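Local coordinates for protein (cytochrome C2) (Blastochloris viridis, PDB 1CO6) that carries electrons by means of a covalently bound heme c, donating them to oxidized bacteriochlorophyll during bacterial photophosphorylation, at residues A[58-63]-A[92-97]; A[65-70]-A[79-84]. One frame throughout, in Å; residues are numbered along the deposited sequence.

From the N terminus, helix 3-14 carries the heme-binding Cys13 near its end, with Cys16 and the axial His17 just after it. At 58-63 the chain enters helix 60-68, whose first turn reaches forward to helix 87-98; this is contact 1, closing a loop with 28 residues between its segments. Contact 2 lies within that loop: 65-70, the end of helix 60-68 and the turn into helix 70-73, is met by the loop segment 79-84 after only eight residues. Helix 60-68 serves both, with Trp58 packing on Tyr66 and Leu93 on Ile67 where the contacts touch. Contact 1 ties helix to helix beside the heme edge, whereas contact 2 ties the loop of the axial Met79 to helix 60-68.

Contact 1 of 2, residues A[58-63]-A[92-97]; sequences WTEEVF and DLIAYI. With HEC (heme c), chain B.
The first turn of helix 60-68 stands beside helix 87-98 with the backbones well apart, Glu60 CA and Ile94 CA lying 7.4 Å from each other, so side chains alone bridge the gap. Phe63 spans most of it. Its CG is anti to the backbone N (chi1 172°), which sends the ring outward to helix 87-98 and the heme. Leu93 CD2 reaches the rim of that ring near its plane, 3.7 Å from Phe63 CZ, and heme methyl CMB also lies at the edge, 3.5 Å from CZ. Ile94 runs antiparallel alongside, its CG1 3.8 Å from Phe63 CD2, while Ile97 CD1 comes in obliquely. A flat, wholly apolar ring suits a buried place shared by aliphatic branches and a porphyrin methyl. Nearer the surface, the extended chain of Glu60 lays its carboxylate carbon CD 3.6 Å from Ile94 CG2, and OE2 goes on to a salt bridge with Lys98. Thr59 is the N-cap, its OG1 accepting from Val62 N at 3.2 Å. Just before it, Trp58 spends its indole N-H on the heme propionate, NE1 to O1A 3.0 Å, with an angle of 150° at the hydrogen. Phe35 meets Phe63 edge-to-face, and Phe10 of helix 3-14 packs on Leu93 and Ile97, continuing the contact into the terminal helix pair of the cytochrome c fold.

Contact 2 of 2, residues A[65-70]-A[79-84]; sequences EYIRDP and MIFAGV. With HEC (heme c), chain B.
Met79 lays its thioether beside Tyr66, SD standing 3.1 Å from Tyr66 OH and obliquely to the ring, a Met-aromatic contact. Methionine suits the place because its soft sulfur binds the heme iron, SD to FE 2.3 Å, while its methyl joins an apolar wall. With CG anti to the backbone N (chi1 -178°) the chain runs out over the iron and ends with CE against Ile67 CD1 and Pro70 CG, 3.9 Å from each. Tyr66 brings its hydroxyl to the sulfur from the helix, its ring meeting heme C3A obliquely. This is the methionine-ligand loop of a class I cytochrome c, with His17 as the other axial ligand. Phe81 holds a face over heme CHC, the ring centred on that meso carbon, and takes Pro70 CG at its edge. Ile67 sets its CD1 against the porphyrin, 3.6 Å from heme C2B. Beyond the ring the loop is pinned by backbone: Val84 N donates to Ile67 O at 2.8 Å, the donor tilted 32° from the carbonyl plane. Gly83, with no side chain and a positive phi (106°), brings its CA to 3.0 Å from Ile67 O. A water donates to Phe81 O and, weakly, to Asp69 OD2. Val84 CG2 adds a branch against the heme vinyl-derived carbon CBB, and Val90 of helix 87-98 packs on Ile67 and Val84.

Contact 1 of 2, residues A[58-63]-A[92-97]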
loop_
_atom_site.group_PDB
_atom_site.type_symbol
_atom_site.label_atom_id
_atom_site.label_comp_id
_atom_site.label_asym_id
_atom_site.label_seq_id
_atom_site.Cartn_x
_atom_site.Cartn_y
_atom_site.Cartn_z
ATOM N N TRP A 58 -1.460 9.566 -1.088
ATOM C CA TRP A 58 -1.540 8.359 -1.932
ATOM C C TRP A 58 -2.637 8.353 -2.986
ATOM O O TRP A 58 -3.748 7.900 -2.729
ATOM C CB TRP A 58 -1.649 7.087 -1.061
ATOM C CG TRP A 58 -0.441 6.879 -0.220
ATOM C CD1 TRP A 58 -0.377 6.973 1.131
ATOM C CD2 TRP A 58 0.866 6.527 -0.669
ATOM N NE1 TRP A 58 0.901 6.674 1.552
ATOM C CE2 TRP A 58 1.673 6.376 0.474
ATOM C CE3 TRP A 58 1.422 6.282 -1.942
ATOM C CZ2 TRP A 58 3.036 6.067 0.400
ATOM C CZ3 TRP A 58 2.768 5.965 -2.022
ATOM C CH2 TRP A 58 3.555 5.822 -0.873
ATOM N N THR A 59 -2.267 8.835 -4.123
ATOM C CA THR A 59 -3.142 8.860 -5.309
ATOM C C THR A 59 -2.672 7.609 -6.047
ATOM O O THR A 59 -1.591 7.078 -5.705
ATOM C CB THR A 59 -2.878 10.164 -6.169
ATOM O OG1 THR A 59 -1.504 10.098 -6.654
ATOM C CG2 THR A 59 -3.137 11.492 -5.438
ATOM N N GLU A 60 -3.439 7.214 -7.054
ATOM C CA GLU A 60 -3.085 6.070 -7.903
ATOM C C GLU A 60 -1.781 6.259 -8.634
ATOM O O GLU A 60 -0.976 5.302 -8.645
ATOM C CB GLU A 60 -4.143 5.727 -8.943
ATOM C CG GLU A 60 -5.404 5.040 -8.429
ATOM C CD GLU A 60 -6.243 4.452 -9.538
ATOM O OE1 GLU A 60 -5.807 4.071 -10.622
ATOM O OE2 GLU A 60 -7.443 4.400 -9.192
ATOM N N GLU A 61 -1.566 7.440 -9.197
ATOM C CA GLU A 61 -0.318 7.724 -9.963
ATOM C C GLU A 61 0.918 7.648 -9.068
ATOM O O GLU A 61 1.941 7.029 -9.435
ATOM C CB GLU A 61 -0.514 9.069 -10.622
ATOM C CG GLU A 61 0.473 9.953 -11.312
ATOM C CD GLU A 61 0.164 11.432 -11.377
ATOM O OE1 GLU A 61 0.251 12.199 -12.342
ATOM O OE2 GLU A 61 -0.228 11.860 -10.248
ATOM N N VAL A 62 0.811 8.269 -7.892
ATOM C CA VAL A 62 1.910 8.229 -6.897
ATOM C C VAL A 62 2.102 6.776 -6.402
ATOM O O VAL A 62 3.300 6.363 -6.279
ATOM C CB VAL A 62 1.693 9.219 -5.735
ATOM C CG1 VAL A 62 2.746 8.988 -4.634
ATOM C CG2 VAL A 62 1.644 10.675 -6.210
ATOM N N PHE A 63 1.025 6.034 -6.186
ATOM C CA PHE A 63 1.197 4.619 -5.740
ATOM C C PHE A 63 1.973 3.828 -6.803
ATOM O O PHE A 63 2.866 3.019 -6.557
ATOM C CB PHE A 63 -0.145 3.964 -5.418
ATOM C CG PHE A 63 -0.113 2.487 -5.129
ATOM C CD1 PHE A 63 0.185 2.078 -3.812
ATOM C CD2 PHE A 63 -0.360 1.533 -6.092
ATOM C CE1 PHE A 63 0.201 0.705 -3.474
ATOM C CE2 PHE A 63 -0.293 0.152 -5.805
ATOM C CZ PHE A 63 -0.037 -0.239 -4.478
ATOM N N ASP A 92 -3.651 -4.422 -11.616
ATOM C CA ASP A 92 -4.494 -5.418 -10.913
ATOM C C ASP A 92 -4.504 -5.159 -9.394
ATOM O O ASP A 92 -5.560 -5.152 -8.753
ATOM C CB ASP A 92 -4.088 -6.860 -11.237
ATOM C CG ASP A 92 -4.440 -7.171 -12.707
ATOM O OD1 ASP A 92 -5.305 -6.540 -13.302
ATOM O OD2 ASP A 92 -3.758 -8.056 -13.235
ATOM N N LEU A 93 -3.260 -4.929 -8.915
ATOM C CA LEU A 93 -3.065 -4.622 -7.487
ATOM C C LEU A 93 -3.914 -3.449 -7.021
ATOM O O LEU A 93 -4.541 -3.481 -5.939
ATOM C CB LEU A 93 -1.535 -4.379 -7.375
ATOM C CG LEU A 93 -1.127 -3.976 -5.954
ATOM C CD1 LEU A 93 -1.465 -5.138 -5.020
ATOM C CD2 LEU A 93 0.364 -3.633 -5.977
ATOM N N ILE A 94 -3.875 -2.362 -7.783
ATOM C CA ILE A 94 -4.677 -1.174 -7.540
ATOM C C ILE A 94 -6.155 -1.571 -7.477
ATOM O O ILE A 94 -6.826 -1.141 -6.486
ATOM C CB ILE A 94 -4.480 -0.036 -8.586
ATOM C CG1 ILE A 94 -3.077 0.570 -8.491
ATOM C CG2 ILE A 94 -5.582 1.080 -8.412
ATOM C CD1 ILE A 94 -2.661 1.446 -9.706
ATOM N N ALA A 95 -6.625 -2.350 -8.438
ATOM C CA ALA A 95 -8.052 -2.763 -8.449
ATOM C C ALA A 95 -8.470 -3.461 -7.150
ATOM O O ALA A 95 -9.546 -3.181 -6.562
ATOM C CB ALA A 95 -8.285 -3.655 -9.661
ATOM N N TYR A 96 -7.576 -4.353 -6.679
ATOM C CA TYR A 96 -7.831 -5.104 -5.450
ATOM C C TYR A 96 -7.917 -4.222 -4.190
ATOM O O TYR A 96 -8.823 -4.304 -3.363
ATOM C CB TYR A 96 -6.739 -6.194 -5.281
ATOM C CG TYR A 96 -6.984 -6.966 -3.994
ATOM C CD1 TYR A 96 -8.061 -7.846 -3.818
ATOM C CD2 TYR A 96 -6.073 -6.812 -2.937
ATOM C CE1 TYR A 96 -8.247 -8.572 -2.625
ATOM C CE2 TYR A 96 -6.240 -7.508 -1.730
ATOM C CZ TYR A 96 -7.337 -8.378 -1.601
ATOM O OH TYR A 96 -7.473 -8.978 -0.394
ATOM N N ILE A 97 -6.881 -3.370 -4.041
ATOM C CA ILE A 97 -6.817 -2.514 -2.861
ATOM C C ILE A 97 -7.991 -1.537 -2.818
ATOM O O ILE A 97 -8.478 -1.252 -1.714
ATOM C CB ILE A 97 -5.422 -1.804 -2.755
ATOM C CG1 ILE A 97 -4.288 -2.849 -2.548
ATOM C CG2 ILE A 97 -5.399 -0.741 -1.605
ATOM C CD1 ILE A 97 -2.881 -2.153 -2.617
HETATM FE FE HEC B . 4.622 -2.015 2.277
HETATM C CHA HEC B . 4.583 0.892 3.934
HETATM C CHB HEC B . 2.228 -0.856 0.115
HETATM C CHC HEC B . 4.871 -4.932 0.414
HETATM C CHD HEC B . 6.688 -3.387 4.688
HETATM N NA HEC B . 3.572 -0.300 2.078
HETATM C C1A HEC B . 3.794 0.877 2.785
HETATM C C2A HEC B . 3.039 1.939 2.182
HETATM C C3A HEC B . 2.401 1.436 1.116
HETATM C C4A HEC B . 2.728 0.030 1.011
HETATM C CMA HEC B . 1.473 2.166 0.115
HETATM C CAA HEC B . 2.918 3.387 2.756
HETATM C CBA HEC B . 1.819 3.351 3.859
HETATM C CGA HEC B . 1.454 4.652 4.530
HETATM O O1A HEC B . 2.016 5.663 4.143
HETATM O O2A HEC B . 0.593 4.542 5.439
HETATM N NB HEC B . 3.729 -2.745 0.646
HETATM C C1B HEC B . 2.705 -2.117 -0.073
HETATM C C2B HEC B . 2.309 -2.996 -1.146
HETATM C C3B HEC B . 3.062 -4.097 -1.088
HETATM C C4B HEC B . 3.939 -3.982 0.038
HETATM C CMB HEC B . 1.195 -2.610 -2.144
HETATM C CAB HEC B . 2.937 -5.329 -2.048
HETATM C CBB HEC B . 3.419 -5.100 -3.355
HETATM N NC HEC B . 5.592 -3.787 2.510
HETATM C C1C HEC B . 5.568 -4.840 1.623
HETATM C C2C HEC B . 6.395 -5.902 2.167
HETATM C C3C HEC B . 6.929 -5.471 3.316
HETATM C C4C HEC B . 6.408 -4.154 3.573
HETATM C CMC HEC B . 6.635 -7.249 1.453
HETATM C CAC HEC B . 7.842 -6.313 4.300
HETATM C CBC HEC B . 9.047 -6.878 3.848
HETATM N ND HEC B . 5.429 -1.375 4.004
HETATM C C1D HEC B . 6.312 -2.072 4.830
HETATM C C2D HEC B . 6.774 -1.158 5.877
HETATM C C3D HEC B . 6.175 0.018 5.684
HETATM C C4D HEC B . 5.355 -0.092 4.509
HETATM C CMD HEC B . 7.777 -1.584 6.981
HETATM C CAD HEC B . 6.384 1.340 6.469
HETATM C CBD HEC B . 7.431 2.237 5.734
HETATM C CGD HEC B . 8.075 3.281 6.628
HETATM O O1D HEC B . 9.107 3.763 6.068
HETATM O O2D HEC B . 7.595 3.588 7.745
#

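Contact 2 of 2, residues A[65-70]-A[79-84]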
loop_
_atom_site.group_PDB
_atom_site.type_symbol
_atom_site.label_atom_id
_atom_site.label_comp_id
_atom_site.label_asym_id
_atom_site.label_seq_id
_atom_site.Cartn_x
_atom_site.Cartn_y
_atom_site.Cartn_z
ATOM N N GLU A 65 4.088 4.921 -9.103
ATOM C CA GLU A 65 5.533 5.221 -9.130
ATOM C C GLU A 65 6.260 4.627 -7.923
ATOM O O GLU A 65 7.403 4.107 -8.015
ATOM C CB GLU A 65 5.900 6.692 -9.237
ATOM C CG GLU A 65 4.988 7.744 -8.683
ATOM C CD GLU A 65 5.047 9.111 -9.298
ATOM O OE1 GLU A 65 4.573 10.134 -8.834
ATOM O OE2 GLU A 65 5.635 9.113 -10.410
ATOM N N TYR A 66 5.654 4.699 -6.753
ATOM C CA TYR A 66 6.254 4.171 -5.533
ATOM C C TYR A 66 6.454 2.688 -5.600
ATOM O O TYR A 66 7.514 2.150 -5.304
ATOM C CB TYR A 66 5.358 4.497 -4.315
ATOM C CG TYR A 66 5.700 3.839 -3.012
ATOM C CD1 TYR A 66 4.962 2.742 -2.542
ATOM C CD2 TYR A 66 6.787 4.312 -2.243
ATOM C CE1 TYR A 66 5.258 2.141 -1.320
ATOM C CE2 TYR A 66 7.092 3.720 -0.990
ATOM C CZ TYR A 66 6.337 2.632 -0.575
ATOM O OH TYR A 66 6.621 2.084 0.630
ATOM N N ILE A 67 5.399 1.971 -5.945
ATOM C CA ILE A 67 5.464 0.499 -5.974
ATOM C C ILE A 67 6.467 -0.079 -6.955
ATOM O O ILE A 67 6.988 -1.195 -6.636
ATOM C CB ILE A 67 4.016 -0.068 -5.981
ATOM C CG1 ILE A 67 3.848 -1.338 -5.133
ATOM C CG2 ILE A 67 3.596 -0.268 -7.478
ATOM C CD1 ILE A 67 4.219 -1.268 -3.625
ATOM N N ARG A 68 6.821 0.567 -8.046
ATOM C CA ARG A 68 7.842 0.055 -8.945
ATOM C C ARG A 68 9.215 0.063 -8.246
ATOM O O ARG A 68 10.021 -0.812 -8.590
ATOM C CB ARG A 68 7.980 0.916 -10.215
ATOM C CG ARG A 68 6.725 1.147 -11.034
ATOM C CD ARG A 68 6.004 -0.126 -11.320
ATOM N NE ARG A 68 5.068 -0.108 -12.444
ATOM C CZ ARG A 68 3.884 0.525 -12.342
ATOM N NH1 ARG A 68 3.589 1.128 -11.190
ATOM N NH2 ARG A 68 3.030 0.544 -13.365
ATOM N N ASP A 69 9.437 1.007 -7.359
ATOM C CA ASP A 69 10.734 1.130 -6.671
ATOM C C ASP A 69 10.607 2.013 -5.420
ATOM O O ASP A 69 10.870 3.208 -5.516
ATOM C CB ASP A 69 11.787 1.713 -7.611
ATOM C CG ASP A 69 13.196 1.681 -7.035
ATOM O OD1 ASP A 69 14.084 1.906 -7.893
ATOM O OD2 ASP A 69 13.498 1.445 -5.830
ATOM N N PRO A 70 10.217 1.396 -4.326
ATOM C CA PRO A 70 9.977 2.139 -3.109
ATOM C C PRO A 70 11.104 3.036 -2.658
ATOM O O PRO A 70 10.772 4.210 -2.297
ATOM C CB PRO A 70 9.522 1.070 -2.096
ATOM C CG PRO A 70 9.093 -0.127 -2.890
ATOM C CD PRO A 70 9.861 -0.032 -4.194
ATOM N N MET A 79 10.400 -0.002 4.319
ATOM C CA MET A 79 9.824 -0.946 3.374
ATOM C C MET A 79 10.895 -1.417 2.424
ATOM O O MET A 79 11.044 -0.896 1.297
ATOM C CB MET A 79 8.560 -0.410 2.675
ATOM C CG MET A 79 7.999 -1.490 1.741
ATOM S SD MET A 79 6.325 -0.976 1.162
ATOM C CE MET A 79 6.441 -1.731 -0.470
ATOM N N ILE A 80 11.665 -2.442 2.862
ATOM C CA ILE A 80 12.769 -3.006 2.041
ATOM C C ILE A 80 12.147 -4.112 1.191
ATOM O O ILE A 80 11.937 -5.232 1.645
ATOM C CB ILE A 80 14.012 -3.422 2.877
ATOM C CG1 ILE A 80 14.518 -2.204 3.743
ATOM C CG2 ILE A 80 15.134 -3.983 1.967
ATOM C CD1 ILE A 80 15.113 -2.703 5.126
ATOM N N PHE A 81 11.838 -3.709 -0.032
ATOM C CA PHE A 81 11.085 -4.544 -1.006
ATOM C C PHE A 81 11.498 -4.087 -2.380
ATOM O O PHE A 81 11.545 -2.855 -2.567
ATOM C CB PHE A 81 9.601 -4.316 -0.668
ATOM C CG PHE A 81 8.597 -4.886 -1.621
ATOM C CD1 PHE A 81 8.354 -6.271 -1.573
ATOM C CD2 PHE A 81 7.941 -4.112 -2.577
ATOM C CE1 PHE A 81 7.446 -6.851 -2.458
ATOM C CE2 PHE A 81 7.022 -4.693 -3.463
ATOM C CZ PHE A 81 6.788 -6.075 -3.392
ATOM N N ALA A 82 11.799 -4.991 -3.269
ATOM C CA ALA A 82 12.302 -4.651 -4.602
ATOM C C ALA A 82 11.313 -3.868 -5.445
ATOM O O ALA A 82 11.816 -3.081 -6.268
ATOM C CB ALA A 82 12.754 -5.874 -5.345
ATOM N N GLY A 83 10.040 -4.048 -5.233
ATOM C CA GLY A 83 8.985 -3.326 -5.981
ATOM C C GLY A 83 8.322 -4.285 -6.988
ATOM O O GLY A 83 8.738 -5.453 -7.153
ATOM N N VAL A 84 7.265 -3.784 -7.587
ATOM C CA VAL A 84 6.484 -4.549 -8.599
ATOM C C VAL A 84 6.714 -3.769 -9.906
ATOM O O VAL A 84 6.268 -2.649 -10.096
ATOM C CB VAL A 84 5.058 -4.830 -8.175
ATOM C CG1 VAL A 84 4.254 -5.686 -9.198
ATOM C CG2 VAL A 84 4.888 -5.468 -6.790
HETATM FE FE HEC B . 4.622 -2.015 2.277
HETATM C CHA HEC B . 4.583 0.892 3.934
HETATM C CHB HEC B . 2.228 -0.856 0.115
HETATM C CHC HEC B . 4.871 -4.932 0.414
HETATM C CHD HEC B . 6.688 -3.387 4.688
HETATM N NA HEC B . 3.572 -0.300 2.078
HETATM C C1A HEC B . 3.794 0.877 2.785
HETATM C C2A HEC B . 3.039 1.939 2.182
HETATM C C3A HEC B . 2.401 1.436 1.116
HETATM C C4A HEC B . 2.728 0.030 1.011
HETATM C CMA HEC B . 1.473 2.166 0.115
HETATM C CAA HEC B . 2.918 3.387 2.756
HETATM C CBA HEC B . 1.819 3.351 3.859
HETATM C CGA HEC B . 1.454 4.652 4.530
HETATM O O1A HEC B . 2.016 5.663 4.143
HETATM O O2A HEC B . 0.593 4.542 5.439
HETATM N NB HEC B . 3.729 -2.745 0.646
HETATM C C1B HEC B . 2.705 -2.117 -0.073
HETATM C C2B HEC B . 2.309 -2.996 -1.146
HETATM C C3B HEC B . 3.062 -4.097 -1.088
HETATM C C4B HEC B . 3.939 -3.982 0.038
HETATM C CMB HEC B . 1.195 -2.610 -2.144
HETATM C CAB HEC B . 2.937 -5.329 -2.048
HETATM C CBB HEC B . 3.419 -5.100 -3.355
HETATM N NC HEC B . 5.592 -3.787 2.510
HETATM C C1C HEC B . 5.568 -4.840 1.623
HETATM C C2C HEC B . 6.395 -5.902 2.167
HETATM C C3C HEC B . 6.929 -5.471 3.316
HETATM C C4C HEC B . 6.408 -4.154 3.573
HETATM C CMC HEC B . 6.635 -7.249 1.453
HETATM C CAC HEC B . 7.842 -6.313 4.300
HETATM C CBC HEC B . 9.047 -6.878 3.848
HETATM N ND HEC B . 5.429 -1.375 4.004
HETATM C C1D HEC B . 6.312 -2.072 4.830
HETATM C C2D HEC B . 6.774 -1.158 5.877
HETATM C C3D HEC B . 6.175 0.018 5.684
HETATM C C4D HEC B . 5.355 -0.092 4.509
HETATM C CMD HEC B . 7.777 -1.584 6.981
HETATM C CAD HEC B . 6.384 1.340 6.469
HETATM C CBD HEC B . 7.431 2.237 5.734
HETATM C CGD HEC B . 8.075 3.281 6.628
HETATM O O1D HEC B . 9.107 3.763 6.068
HETATM O O2D HEC B . 7.595 3.588 7.745
HETATM O O HOH W 1 13.136 -0.525 -3.076
#